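Local atomic coordinates of abhydrolase domain-containing protein (Exiguobacterium antarcticum, PDB entry 5H3H), a protein that probably hydrolyses carboxylic esters as an alpha/beta-hydrolase-fold esterase, probably also acts as a perhydrolase, and binds ethaneperoxoic acid in its pocket. Residues K116-G121 and D211-H216; P206-D211 and E233-S238. One frame throughout, in Å; residues are numbered along the deposited sequence.

How the contacts relate
Contact 1 is core and contact 2 is partly buried, near the surface, and the two meet at Asp211, where the loop 206-211 becomes strand 211-217. Along the chain their segments alternate. Contact 1 pairs that strand with strand 114-120, while contact 2 packs the approach to it against the end of helix 225-234 and the turn beyond. Their chemistry follows their place: a ladder of straight backbone hydrogen bonds inside the sheet, against one apolar touch and a water bridge beside the start of strand 211-217. Ile235 joins them physically, its CG2 lying 3.6 Å from Thr212 OG1 and its CD1 equally close to Leu119 CD1.

Contact 1. Residues K116-G121 and D211-H216; sequences KLILAG and DTLIMH
Leu119 and Ile214 lie side by side on one face of a parallel strand pair, with the methyls Leu119 CD1 and Ile214 CD1 3.5 Å apart. The bend of Ile214 at its second torsion (chi2 -54°) folds CD1 over toward the neighbouring strand, where it also meets Leu119 CB. Next along this face, Leu117 CD2 rests 3.8 Å from Thr212 CG2; the hydroxyl of Thr212 is bonded to Val210 O. Met231 of helix 225-234 packs on both Leu119 and Ile214. The other face carries Ile118, Ala120, Leu213 and Met215, with Tyr265 of helix 255-267 against Ile118 and Leu213.

Five backbone hydrogen bonds join the strands, whose axes run 15° from parallel. Leu117 and Leu119 each use both N and O, bonding Asp211 O and Leu213 N, then Leu213 O and Met215 N; the rung from Met215 N to Leu119 O is nearly straight, 172° at the hydrogen. Gly121 N closes the ladder on Met215 O at 2.8 Å. Here Gly121 CA sits over one face of the His216 ring, 3.7 Å from its centroid, a CH-pi contact, while His216 NE2 is bonded to Cys223 O.

The starting end is looser. Asp211 is exposed and its carboxylate turns to Ser269, whereas Lys116 NZ goes to Tyr265 O; this amine and Asp211 OD2 remain 6.5 Å apart. The far end instead runs toward the ligand pocket: Gly121 lies near the bound ethaneperoxoic acid, and His216 touches the probable Ser96-His248-Asp220 triad. Such neighbouring parallel strands, covered by helices and ending beside the probable active site, are characteristic of the central sheet of the alpha/beta hydrolase fold.

Contact 2. Residues P206-D211 and E233-S238; sequences PKITVD and ENIAGS
In both Ile208 and Ile235, CG1 stands beside the backbone N (chi1 -63° and -61°), which leaves each CG2 opposite that nitrogen and turns these two methyls to one another. They meet with CG2 of Ile208 3.9 Å from CG2 of Ile235. The side chains lie alongside, pointing the same way, but the rest of Ile208 leads off to Leu103, Leu106 and Leu107 of helix 97-109. The same CG2 of Ile235 also packs against Thr212 at the start of strand 211-217, so the pair lies between that helix and this strand.

At the outer end, the Pro206 ring runs past the last turn of helix 225-234. Pro206 CA approaches Asn234 O at 3.5 Å in a CA-H...O contact, and CB and CD of the ring lie farther from the same oxygen, both at 4.1 Å. The amide nitrogen of Asn234 is bonded back to Val230 O within its own helix.

Beyond Ile235 the chain makes a type II beta turn to Ser238, with Gly237 taking the positive phi at its third position. Ile235 O receives two bonds from Ser238: OG at 2.9 Å and the longer one from N at 3.3 Å, both reaching it from the same face of the carbonyl plane. Ala236, at the second position of the turn, directs its CB toward the loop 206-211.

A water lies between the backbones, 2.8 Å from Ala236 O and 3.0 Å from Ile208 O, placed to donate to either, though it has more acceptors in reach than protons. Two carbonyl oxygens cannot bond each other, and a water able to donate to both can join them. The chemistry therefore implies a single water bridge beside the start of strand 211-217, next to an apolar contact at its buried side.

Contact 1. Residues K116-G121 and D211-H216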
loop_
_atom_site.group_PDB
_atom_site.type_symbol
_atom_site.label_atom_id
_atom_site.label_comp_id
_atom_site.label_asym_id
_atom_site.label_seq_id
_atom_site.Cartn_x
_atom_site.Cartn_y
_atom_site.Cartn_z
ATOM N N LYS B 116 -9.629 -9.822 6.481
ATOM C CA LYS B 116 -10.927 -9.508 5.868
ATOM C C LYS B 116 -11.449 -8.126 6.256
ATOM O O LYS B 116 -11.089 -7.586 7.313
ATOM C CB LYS B 116 -11.919 -10.589 6.215
ATOM C CG LYS B 116 -12.212 -10.713 7.675
ATOM C CD LYS B 116 -12.984 -11.997 7.989
ATOM C CE LYS B 116 -12.083 -13.214 7.924
ATOM N NZ LYS B 116 -12.910 -14.424 8.238
ATOM N N LEU B 117 -12.278 -7.579 5.370
ATOM C CA LEU B 117 -12.882 -6.277 5.497
ATOM C C LEU B 117 -14.402 -6.408 5.562
ATOM O O LEU B 117 -14.983 -7.143 4.781
ATOM C CB LEU B 117 -12.547 -5.491 4.209
ATOM C CG LEU B 117 -13.137 -4.092 4.101
ATOM C CD1 LEU B 117 -12.670 -3.280 5.297
ATOM C CD2 LEU B 117 -12.820 -3.364 2.806
ATOM N N ILE B 118 -15.040 -5.673 6.449
ATOM C CA ILE B 118 -16.476 -5.590 6.499
ATOM C C ILE B 118 -16.790 -4.133 6.358
ATOM O O ILE B 118 -16.153 -3.310 7.016
ATOM C CB ILE B 118 -17.051 -6.104 7.822
ATOM C CG1 ILE B 118 -16.587 -7.547 8.064
ATOM C CG2 ILE B 118 -18.581 -5.968 7.836
ATOM C CD1 ILE B 118 -16.659 -8.003 9.512
ATOM N N LEU B 119 -17.725 -3.812 5.474
ATOM C CA LEU B 119 -18.110 -2.447 5.252
ATOM C C LEU B 119 -19.605 -2.413 5.592
ATOM O O LEU B 119 -20.353 -3.044 4.926
ATOM C CB LEU B 119 -17.882 -2.054 3.786
ATOM C CG LEU B 119 -16.459 -1.843 3.252
ATOM C CD1 LEU B 119 -16.500 -1.588 1.765
ATOM C CD2 LEU B 119 -15.831 -0.650 3.917
ATOM N N ALA B 120 -20.008 -1.667 6.634
ATOM C CA ALA B 120 -21.348 -1.739 7.243
ATOM C C ALA B 120 -21.961 -0.366 7.093
ATOM O O ALA B 120 -21.471 0.565 7.656
ATOM C CB ALA B 120 -21.286 -2.137 8.713
ATOM N N GLY B 121 -23.001 -0.218 6.252
ATOM C CA GLY B 121 -23.580 1.082 5.987
ATOM C C GLY B 121 -22.564 2.124 5.537
ATOM O O GLY B 121 -22.679 3.278 5.862
ATOM N N ASP B 211 -10.599 -10.013 0.934
ATOM C CA ASP B 211 -11.956 -10.557 1.106
ATOM C C ASP B 211 -12.864 -9.560 1.793
ATOM O O ASP B 211 -12.584 -9.178 2.920
ATOM C CB ASP B 211 -11.923 -11.801 1.992
ATOM C CG ASP B 211 -11.388 -13.070 1.260
ATOM O OD1 ASP B 211 -11.008 -13.030 0.067
ATOM O OD2 ASP B 211 -11.359 -14.129 1.918
ATOM N N THR B 212 -13.949 -9.172 1.113
ATOM C CA THR B 212 -14.894 -8.190 1.654
ATOM C C THR B 212 -16.347 -8.692 1.823
ATOM O O THR B 212 -16.876 -9.473 0.987
ATOM C CB THR B 212 -14.804 -6.904 0.832
ATOM O OG1 THR B 212 -13.393 -6.575 0.704
ATOM C CG2 THR B 212 -15.566 -5.730 1.518
ATOM N N LEU B 213 -16.954 -8.273 2.943
ATOM C CA LEU B 213 -18.395 -8.361 3.167
ATOM C C LEU B 213 -18.994 -6.967 3.313
ATOM O O LEU B 213 -18.533 -6.200 4.175
ATOM C CB LEU B 213 -18.670 -9.108 4.445
ATOM C CG LEU B 213 -20.143 -9.157 4.856
ATOM C CD1 LEU B 213 -20.903 -9.921 3.770
ATOM C CD2 LEU B 213 -20.321 -9.790 6.225
ATOM N N ILE B 214 -20.059 -6.686 2.526
ATOM C CA ILE B 214 -20.803 -5.446 2.580
ATOM C C ILE B 214 -22.117 -5.772 3.294
ATOM O O ILE B 214 -22.846 -6.652 2.856
ATOM C CB ILE B 214 -21.139 -4.874 1.158
ATOM C CG1 ILE B 214 -19.920 -4.848 0.213
ATOM C CG2 ILE B 214 -21.810 -3.492 1.250
ATOM C CD1 ILE B 214 -18.742 -4.133 0.790
ATOM N N MET B 215 -22.399 -5.030 4.358
ATOM C CA MET B 215 -23.619 -5.148 5.139
ATOM C C MET B 215 -24.294 -3.780 4.959
ATOM O O MET B 215 -23.633 -2.735 5.206
ATOM C CB MET B 215 -23.269 -5.416 6.635
ATOM C CG MET B 215 -23.065 -6.879 6.983
ATOM S SD MET B 215 -22.971 -7.350 8.751
ATOM C CE MET B 215 -21.314 -6.914 8.848
ATOM N N HIS B 216 -25.577 -3.732 4.521
ATOM C CA HIS B 216 -26.201 -2.421 4.353
ATOM C C HIS B 216 -27.739 -2.520 4.459
ATOM O O HIS B 216 -28.334 -3.496 3.973
ATOM C CB HIS B 216 -25.815 -1.862 3.006
ATOM C CG HIS B 216 -25.682 -0.388 2.966
ATOM N ND1 HIS B 216 -24.472 0.216 2.762
ATOM C CD2 HIS B 216 -26.602 0.602 3.007
ATOM C CE1 HIS B 216 -24.645 1.530 2.702
ATOM N NE2 HIS B 216 -25.935 1.784 2.861
#

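Contact 2. Residues P206-D211 and E233-S238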
loop_
_atom_site.group_PDB
_atom_site.type_symbol
_atom_site.label_atom_id
_atom_site.label_comp_id
_atom_site.label_asym_id
_atom_site.label_seq_id
_atom_site.Cartn_x
_atom_site.Cartn_y
_atom_site.Cartn_z
ATOM N N PRO B 206 -11.426 -0.558 -7.030
ATOM C CA PRO B 206 -10.785 -1.697 -7.732
ATOM C C PRO B 206 -9.347 -2.082 -7.311
ATOM O O PRO B 206 -8.838 -3.078 -7.819
ATOM C CB PRO B 206 -10.806 -1.268 -9.197
ATOM C CG PRO B 206 -11.189 0.167 -9.215
ATOM C CD PRO B 206 -11.975 0.423 -7.981
ATOM N N LYS B 207 -8.708 -1.336 -6.408
ATOM C CA LYS B 207 -7.375 -1.680 -5.887
ATOM C C LYS B 207 -7.443 -2.532 -4.644
ATOM O O LYS B 207 -6.450 -3.138 -4.235
ATOM C CB LYS B 207 -6.553 -0.419 -5.602
ATOM C CG LYS B 207 -5.868 0.116 -6.839
ATOM C CD LYS B 207 -6.300 1.530 -7.182
ATOM C CE LYS B 207 -5.867 1.903 -8.595
ATOM N NZ LYS B 207 -5.774 3.386 -8.759
ATOM N N ILE B 208 -8.634 -2.623 -4.064
ATOM C CA ILE B 208 -8.835 -3.423 -2.879
ATOM C C ILE B 208 -8.752 -4.866 -3.331
ATOM O O ILE B 208 -9.384 -5.195 -4.343
ATOM C CB ILE B 208 -10.234 -3.116 -2.248
ATOM C CG1 ILE B 208 -10.264 -1.661 -1.802
ATOM C CG2 ILE B 208 -10.557 -4.063 -1.091
ATOM C CD1 ILE B 208 -9.135 -1.294 -0.874
ATOM N N THR B 209 -7.962 -5.684 -2.605
ATOM C CA THR B 209 -7.767 -7.135 -2.868
ATOM C C THR B 209 -8.327 -8.059 -1.797
ATOM O O THR B 209 -8.476 -9.250 -2.037
ATOM C CB THR B 209 -6.253 -7.511 -2.913
ATOM O OG1 THR B 209 -5.530 -6.534 -3.650
ATOM C CG2 THR B 209 -6.002 -8.897 -3.528
ATOM N N VAL B 210 -8.588 -7.526 -0.610
ATOM C CA VAL B 210 -8.929 -8.323 0.553
ATOM C C VAL B 210 -10.352 -8.840 0.390
ATOM O O VAL B 210 -11.199 -8.154 -0.194
ATOM C CB VAL B 210 -8.925 -7.464 1.862
ATOM C CG1 VAL B 210 -8.966 -8.355 3.083
ATOM C CG2 VAL B 210 -7.700 -6.566 1.931
ATOM N N ASP B 211 -10.599 -10.013 0.934
ATOM C CA ASP B 211 -11.956 -10.557 1.106
ATOM C C ASP B 211 -12.864 -9.560 1.793
ATOM O O ASP B 211 -12.584 -9.178 2.920
ATOM C CB ASP B 211 -11.923 -11.801 1.992
ATOM C CG ASP B 211 -11.388 -13.070 1.260
ATOM O OD1 ASP B 211 -11.008 -13.030 0.067
ATOM O OD2 ASP B 211 -11.359 -14.129 1.918
ATOM N N GLU B 233 -20.118 -3.888 -6.843
ATOM C CA GLU B 233 -19.722 -4.026 -8.225
ATOM C C GLU B 233 -18.213 -3.861 -8.376
ATOM O O GLU B 233 -17.606 -4.576 -9.178
ATOM C CB GLU B 233 -20.467 -3.046 -9.151
ATOM C CG GLU B 233 -21.770 -3.636 -9.663
ATOM C CD GLU B 233 -22.275 -2.945 -10.904
ATOM O OE1 GLU B 233 -22.536 -3.630 -11.930
ATOM O OE2 GLU B 233 -22.407 -1.707 -10.838
ATOM N N ASN B 234 -17.631 -2.973 -7.578
ATOM C CA ASN B 234 -16.265 -2.505 -7.764
ATOM C C ASN B 234 -15.189 -3.117 -6.871
ATOM O O ASN B 234 -13.986 -3.032 -7.207
ATOM C CB ASN B 234 -16.218 -0.959 -7.684
ATOM C CG ASN B 234 -16.915 -0.311 -8.878
ATOM O OD1 ASN B 234 -16.429 -0.407 -9.995
ATOM N ND2 ASN B 234 -18.077 0.324 -8.649
ATOM N N ILE B 235 -15.579 -3.694 -5.742
ATOM C CA ILE B 235 -14.617 -4.388 -4.881
ATOM C C ILE B 235 -14.695 -5.863 -5.276
ATOM O O ILE B 235 -15.759 -6.502 -5.171
ATOM C CB ILE B 235 -14.945 -4.233 -3.386
ATOM C CG1 ILE B 235 -14.908 -2.741 -2.967
ATOM C CG2 ILE B 235 -14.027 -5.118 -2.530
ATOM C CD1 ILE B 235 -15.453 -2.511 -1.596
ATOM N N ALA B 236 -13.544 -6.396 -5.695
ATOM C CA ALA B 236 -13.387 -7.754 -6.166
ATOM C C ALA B 236 -13.719 -8.820 -5.153
ATOM O O ALA B 236 -13.280 -8.807 -3.972
ATOM C CB ALA B 236 -11.965 -7.934 -6.665
ATOM N N GLY B 237 -14.568 -9.728 -5.571
ATOM C CA GLY B 237 -15.003 -10.779 -4.701
ATOM C C GLY B 237 -15.894 -10.428 -3.514
ATOM O O GLY B 237 -16.321 -11.337 -2.855
ATOM N N SER B 238 -16.175 -9.143 -3.238
ATOM C CA SER B 238 -17.111 -8.754 -2.159
ATOM C C SER B 238 -18.452 -9.521 -2.149
ATOM O O SER B 238 -19.044 -9.735 -3.205
ATOM C CB SER B 238 -17.405 -7.250 -2.211
ATOM O OG SER B 238 -18.063 -6.850 -3.411
HETATM O O HOH W 1 -11.011 -7.415 -3.225
#